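PDB 1VKO: inositol-3-phosphate synthase from Caenorhabditis elegans, which belongs to the myo-inositol-1-phosphate synthase family and binds nicotinamide-adenine-dinucleotide on a Rossmann-type domain within a four-chain assembly. Local coordinates for residues G83-S95 with N165-E177. Sequence-based numbering, arbitrary orientation.
Sequences GLGGNNGSTAVGS and NLYEAMGRAKVFE. With K (potassium ion), chain B; NAD (nicotinamide-adenine-dinucleotide), chain G.
Leu166 and Val93 meet at the tight centre of this contact, a worked example of how a Rossmann-type dinucleotide-binding helix is backed by a second helix. The two methyls of Leu166 divide between helix and turn: CD1 packs on Val93, 3.8 Å from its CG2, while CD2 lies against Leu84 O and Gly85 CA. Next to it, Ser90 CB rests on Ala169 CB. With chi1 at 60°, Ser90 OG sits between its own N and carbonyl carbon and turns back to donate to Gly86 O (2.7 Å), so the buried hydroxyl is satisfied within its own segment. Ala173 CB presses on Asn87 OD1 (3.4 Å), while Asn87 ND2 is held by Asp412. Farther along, Gly94 lets the helix come close to Met170 CE and the Phe176 ring. That ring meets Ser95 OG edge-on and in plane, CZ lying 3.4 Å from the oxygen, which itself donates to Thr91 O. Thr91 CG2 also touches CZ, and Thr91 OG1 donates to Asn87 O and packs against Val175 CG2.

The side at Arg172 is looser and wetter. Arg172, partly exposed, bends at chi3 (42°) and donates from NH2 to Gly85 O at 2.9 Å; the bond is far from straight (132°) and approaches from above the carbonyl plane. A water donates to Gly85 O and Ala169 O and accepts from Arg172 NE, bridging all three.

On the ligand side, Asn87 N and Asn88 N donate to NAD O2A and O1N, and Asn88 OD1 joins Ser441 in binding potassium. The helix 87-100 thus directs its N-terminal amides at the diphosphate of NAD, where its dipole probably favours the negative charge; the largely apolar backing, with Arg172's modest, water-assisted bond, is consistent with a phosphate-binding turn held in place.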
loop_
_atom_site.group_PDB
_atom_site.type_symbol
_atom_site.label_atom_id
_atom_site.label_comp_id
_atom_site.label_asym_id
_atom_site.label_seq_id
_atom_site.Cartn_x
_atom_site.Cartn_y
_atom_site.Cartn_z
ATOM N N GLY A 83 13.181 9.717 31.951
ATOM C CA GLY A 83 12.832 8.490 31.253
ATOM C C GLY A 83 14.108 7.818 30.751
ATOM O O GLY A 83 14.142 7.297 29.658
ATOM N N LEU A 84 15.170 7.832 31.545
ATOM C CA LEU A 84 16.474 7.266 31.126
ATOM C C LEU A 84 16.390 5.789 30.819
ATOM O O LEU A 84 17.163 5.284 30.000
ATOM C CB LEU A 84 17.555 7.494 32.186
ATOM C CG LEU A 84 18.948 6.860 31.979
ATOM C CD1 LEU A 84 19.717 7.536 30.830
ATOM C CD2 LEU A 84 19.825 6.892 33.246
ATOM N N GLY A 85 15.450 5.094 31.459
ATOM C CA GLY A 85 15.323 3.643 31.307
ATOM C C GLY A 85 14.348 3.198 30.251
ATOM O O GLY A 85 14.083 2.008 30.127
ATOM N N GLY A 86 13.819 4.142 29.474
ATOM C CA GLY A 86 12.807 3.821 28.429
ATOM C C GLY A 86 13.411 3.235 27.172
ATOM O O GLY A 86 14.609 2.900 27.154
ATOM N N ASN A 87 12.593 3.083 26.123
ATOM C CA ASN A 87 13.113 2.645 24.830
ATOM C C ASN A 87 14.131 3.631 24.282
ATOM O O ASN A 87 15.248 3.236 23.977
ATOM C CB ASN A 87 12.007 2.396 23.783
ATOM C CG ASN A 87 11.239 1.130 24.028
ATOM O OD1 ASN A 87 11.104 0.672 25.170
ATOM N ND2 ASN A 87 10.701 0.556 22.961
ATOM N N ASN A 88 13.734 4.903 24.122
ATOM C CA ASN A 88 14.661 5.938 23.611
ATOM C C ASN A 88 15.879 6.084 24.521
ATOM O O ASN A 88 17.015 6.006 24.076
ATOM C CB ASN A 88 13.944 7.280 23.408
ATOM C CG ASN A 88 12.801 7.170 22.381
ATOM O OD1 ASN A 88 12.790 6.231 21.603
ATOM N ND2 ASN A 88 11.847 8.119 22.380
ATOM N N GLY A 89 15.638 6.273 25.810
ATOM C CA GLY A 89 16.724 6.472 26.749
ATOM C C GLY A 89 17.752 5.359 26.654
ATOM O O GLY A 89 18.929 5.643 26.452
ATOM N N SER A 90 17.349 4.097 26.821
ATOM C CA SER A 90 18.346 3.017 26.949
ATOM C C SER A 90 19.058 2.827 25.604
ATOM O O SER A 90 20.217 2.432 25.534
ATOM C CB SER A 90 17.686 1.717 27.392
ATOM O OG SER A 90 16.701 1.311 26.444
ATOM N N THR A 91 18.356 3.141 24.525
ATOM C CA THR A 91 18.942 3.048 23.198
ATOM C C THR A 91 19.939 4.163 22.928
ATOM O O THR A 91 20.997 3.904 22.364
ATOM C CB THR A 91 17.830 3.042 22.129
ATOM O OG1 THR A 91 17.092 1.823 22.249
ATOM C CG2 THR A 91 18.428 2.976 20.732
ATOM N N ALA A 92 19.566 5.394 23.284
ATOM C CA ALA A 92 20.435 6.543 23.213
ATOM C C ALA A 92 21.753 6.233 23.898
ATOM O O ALA A 92 22.810 6.458 23.330
ATOM C CB ALA A 92 19.768 7.745 23.858
ATOM N N VAL A 93 21.678 5.673 25.106
ATOM C CA VAL A 93 22.881 5.340 25.887
ATOM C C VAL A 93 23.618 4.176 25.217
ATOM O O VAL A 93 24.810 4.254 24.966
ATOM C CB VAL A 93 22.543 4.995 27.380
ATOM C CG1 VAL A 93 23.803 4.723 28.209
ATOM C CG2 VAL A 93 21.758 6.085 28.028
ATOM N N GLY A 94 22.888 3.111 24.908
ATOM C CA GLY A 94 23.466 1.928 24.285
ATOM C C GLY A 94 24.296 2.226 23.056
ATOM O O GLY A 94 25.440 1.774 22.941
ATOM N N SER A 95 23.714 2.993 22.135
ATOM C CA SER A 95 24.347 3.328 20.867
ATOM C C SER A 95 25.597 4.195 20.972
ATOM O O SER A 95 26.496 4.075 20.117
ATOM C CB SER A 95 23.347 3.989 19.923
ATOM O OG SER A 95 22.195 3.182 19.757
ATOM N N ASN A 165 17.939 -1.634 35.563
ATOM C CA ASN A 165 19.229 -1.173 35.032
ATOM C C ASN A 165 19.171 -1.207 33.509
ATOM O O ASN A 165 18.391 -1.958 32.935
ATOM C CB ASN A 165 20.380 -2.076 35.519
ATOM C CG ASN A 165 20.250 -3.493 35.008
ATOM O OD1 ASN A 165 20.513 -3.772 33.820
ATOM N ND2 ASN A 165 19.796 -4.392 35.876
ATOM N N LEU A 166 20.049 -0.444 32.871
ATOM C CA LEU A 166 20.005 -0.213 31.443
ATOM C C LEU A 166 20.212 -1.450 30.588
ATOM O O LEU A 166 19.986 -1.408 29.373
ATOM C CB LEU A 166 20.979 0.913 31.051
ATOM C CG LEU A 166 20.581 2.317 31.520
ATOM C CD1 LEU A 166 20.956 3.369 30.515
ATOM C CD2 LEU A 166 19.092 2.428 31.788
ATOM N N TYR A 167 20.637 -2.551 31.212
ATOM C CA TYR A 167 20.700 -3.834 30.516
ATOM C C TYR A 167 19.315 -4.476 30.474
ATOM O O TYR A 167 18.852 -4.850 29.400
ATOM C CB TYR A 167 21.777 -4.752 31.116
ATOM C CG TYR A 167 21.742 -6.194 30.638
ATOM C CD1 TYR A 167 22.033 -6.529 29.317
ATOM C CD2 TYR A 167 21.391 -7.216 31.513
ATOM C CE1 TYR A 167 21.987 -7.862 28.896
ATOM C CE2 TYR A 167 21.339 -8.533 31.111
ATOM C CZ TYR A 167 21.633 -8.858 29.805
ATOM O OH TYR A 167 21.570 -10.185 29.428
ATOM N N GLU A 168 18.633 -4.554 31.617
ATOM C CA GLU A 168 17.254 -5.065 31.662
ATOM C C GLU A 168 16.355 -4.171 30.847
ATOM O O GLU A 168 15.330 -4.607 30.259
ATOM C CB GLU A 168 16.720 -5.037 33.080
ATOM C CG GLU A 168 17.431 -5.890 34.114
ATOM C CD GLU A 168 16.852 -5.678 35.521
ATOM O OE1 GLU A 168 16.840 -4.522 36.017
ATOM O OE2 GLU A 168 16.395 -6.665 36.133
ATOM N N ALA A 169 16.717 -2.893 30.856
ATOM C CA ALA A 169 16.057 -1.879 30.074
ATOM C C ALA A 169 16.136 -2.126 28.540
ATOM O O ALA A 169 15.246 -1.738 27.810
ATOM C CB ALA A 169 16.661 -0.537 30.433
ATOM N N MET A 170 17.236 -2.703 28.065
ATOM C CA MET A 170 17.418 -3.058 26.663
ATOM C C MET A 170 16.576 -4.267 26.247
ATOM O O MET A 170 16.018 -4.313 25.113
ATOM C CB MET A 170 18.846 -3.419 26.410
ATOM C CG MET A 170 19.806 -2.285 26.362
ATOM S SD MET A 170 21.321 -3.040 25.776
ATOM C CE MET A 170 21.931 -1.551 25.069
ATOM N N GLY A 171 16.508 -5.242 27.149
ATOM C CA GLY A 171 15.704 -6.429 26.963
ATOM C C GLY A 171 14.241 -6.052 26.906
ATOM O O GLY A 171 13.463 -6.625 26.120
ATOM N N ARG A 172 13.872 -5.083 27.739
ATOM C CA ARG A 172 12.523 -4.533 27.774
ATOM C C ARG A 172 12.225 -3.929 26.428
ATOM O O ARG A 172 11.193 -4.202 25.876
ATOM C CB ARG A 172 12.438 -3.446 28.850
ATOM C CG ARG A 172 11.063 -3.073 29.329
ATOM C CD ARG A 172 11.033 -2.383 30.714
ATOM N NE ARG A 172 12.101 -1.383 30.916
ATOM C CZ ARG A 172 12.350 -0.742 32.076
ATOM N NH1 ARG A 172 11.589 -0.982 33.142
ATOM N NH2 ARG A 172 13.355 0.149 32.171
ATOM N N ALA A 173 13.143 -3.119 25.902
ATOM C CA ALA A 173 12.848 -2.256 24.760
ATOM C C ALA A 173 12.757 -3.039 23.449
ATOM O O ALA A 173 11.897 -2.744 22.592
ATOM C CB ALA A 173 13.891 -1.173 24.666
ATOM N N LYS A 174 13.623 -4.054 23.296
ATOM C CA LYS A 174 13.592 -4.956 22.115
ATOM C C LYS A 174 14.053 -4.234 20.850
ATOM O O LYS A 174 13.535 -4.498 19.769
ATOM C CB LYS A 174 12.180 -5.547 21.877
ATOM C CG LYS A 174 11.615 -6.338 23.055
ATOM C CD LYS A 174 10.413 -7.151 22.662
ATOM C CE LYS A 174 9.081 -6.460 22.934
ATOM N NZ LYS A 174 8.743 -6.482 24.387
ATOM N N VAL A 175 14.999 -3.315 20.996
ATOM C CA VAL A 175 15.562 -2.566 19.873
ATOM C C VAL A 175 16.845 -3.193 19.292
ATOM O O VAL A 175 16.932 -3.471 18.084
ATOM C CB VAL A 175 15.822 -1.088 20.301
ATOM C CG1 VAL A 175 16.240 -0.237 19.124
ATOM C CG2 VAL A 175 14.552 -0.503 20.925
ATOM N N PHE A 176 17.852 -3.407 20.139
ATOM C CA PHE A 176 19.090 -4.004 19.683
ATOM C C PHE A 176 18.881 -5.508 19.561
ATOM O O PHE A 176 18.185 -6.124 20.371
ATOM C CB PHE A 176 20.206 -3.765 20.704
ATOM C CG PHE A 176 20.508 -2.308 20.956
ATOM C CD1 PHE A 176 21.050 -1.508 19.973
ATOM C CD2 PHE A 176 20.286 -1.759 22.193
ATOM C CE1 PHE A 176 21.340 -0.153 20.220
ATOM C CE2 PHE A 176 20.588 -0.422 22.461
ATOM C CZ PHE A 176 21.115 0.382 21.454
ATOM N N GLU A 177 19.526 -6.102 18.567
ATOM C CA GLU A 177 19.518 -7.548 18.362
ATOM C C GLU A 177 20.196 -8.209 19.597
ATOM O O GLU A 177 20.983 -7.528 20.231
ATOM C CB GLU A 177 20.328 -7.830 17.107
ATOM C CG GLU A 177 19.690 -7.432 15.805
ATOM C CD GLU A 177 18.282 -7.971 15.652
ATOM O OE1 GLU A 177 18.056 -9.194 15.774
ATOM O OE2 GLU A 177 17.406 -7.146 15.433
HETATM K K K B . 10.385 4.656 20.986
HETATM P PA NAD G . 9.109 4.370 26.929
HETATM O O1A NAD G . 7.968 3.926 27.712
HETATM O O2A NAD G . 9.865 3.186 26.487
HETATM O O5B NAD G . 9.944 5.368 27.835
HETATM C C5B NAD G . 9.336 6.031 28.902
HETATM C C4B NAD G . 10.204 5.812 30.127
HETATM O O4B NAD G . 10.042 6.918 30.988
HETATM C C3B NAD G . 9.799 4.594 30.908
HETATM O O3B NAD G . 11.023 4.074 31.402
HETATM C C2B NAD G . 9.049 5.101 32.107
HETATM O O2B NAD G . 9.541 4.325 33.198
HETATM C C1B NAD G . 9.602 6.516 32.252
HETATM N N9A NAD G . 8.797 7.558 32.939
HETATM C C8A NAD G . 7.454 7.784 32.929
HETATM N N7A NAD G . 7.196 8.842 33.731
HETATM C C5A NAD G . 8.335 9.315 34.270
HETATM C C6A NAD G . 8.636 10.344 35.179
HETATM N N6A NAD G . 7.703 11.109 35.770
HETATM N N1A NAD G . 9.943 10.535 35.546
HETATM C C2A NAD G . 10.929 9.724 35.065
HETATM N N3A NAD G . 10.609 8.709 34.222
HETATM C C4A NAD G . 9.343 8.494 33.806
HETATM O O3 NAD G . 8.664 5.300 25.678
HETATM P PN NAD G . 9.744 5.760 24.602
HETATM O O1N NAD G . 11.069 5.738 25.277
HETATM O O2N NAD G . 9.539 4.949 23.400
HETATM O O5D NAD G . 9.466 7.337 24.340
HETATM C C5D NAD G . 9.286 8.235 25.421
HETATM C C4D NAD G . 8.531 9.526 25.053
HETATM O O4D NAD G . 9.051 10.080 23.869
HETATM C C3D NAD G . 7.028 9.330 24.819
HETATM O O3D NAD G . 6.343 10.412 25.385
HETATM C C2D NAD G . 6.881 9.512 23.330
HETATM O O2D NAD G . 5.644 10.060 22.903
HETATM C C1D NAD G . 7.982 10.499 23.050
HETATM N N1N NAD G . 8.207 10.435 21.611
HETATM C C2N NAD G . 8.639 9.278 21.042
HETATM C C3N NAD G . 8.816 9.236 19.677
HETATM C C7N NAD G . 9.634 8.111 19.166
HETATM O O7N NAD G . 10.032 7.162 20.138
HETATM N N7N NAD G . 9.967 8.057 17.870
HETATM C C4N NAD G . 8.575 10.368 18.875
HETATM C C5N NAD G . 8.120 11.524 19.470
HETATM C C6N NAD G . 7.926 11.550 20.859
HETATM O O HOH W 1 13.123 0.018 28.179
HETATM O O HOH W 2 7.773 4.773 20.321
#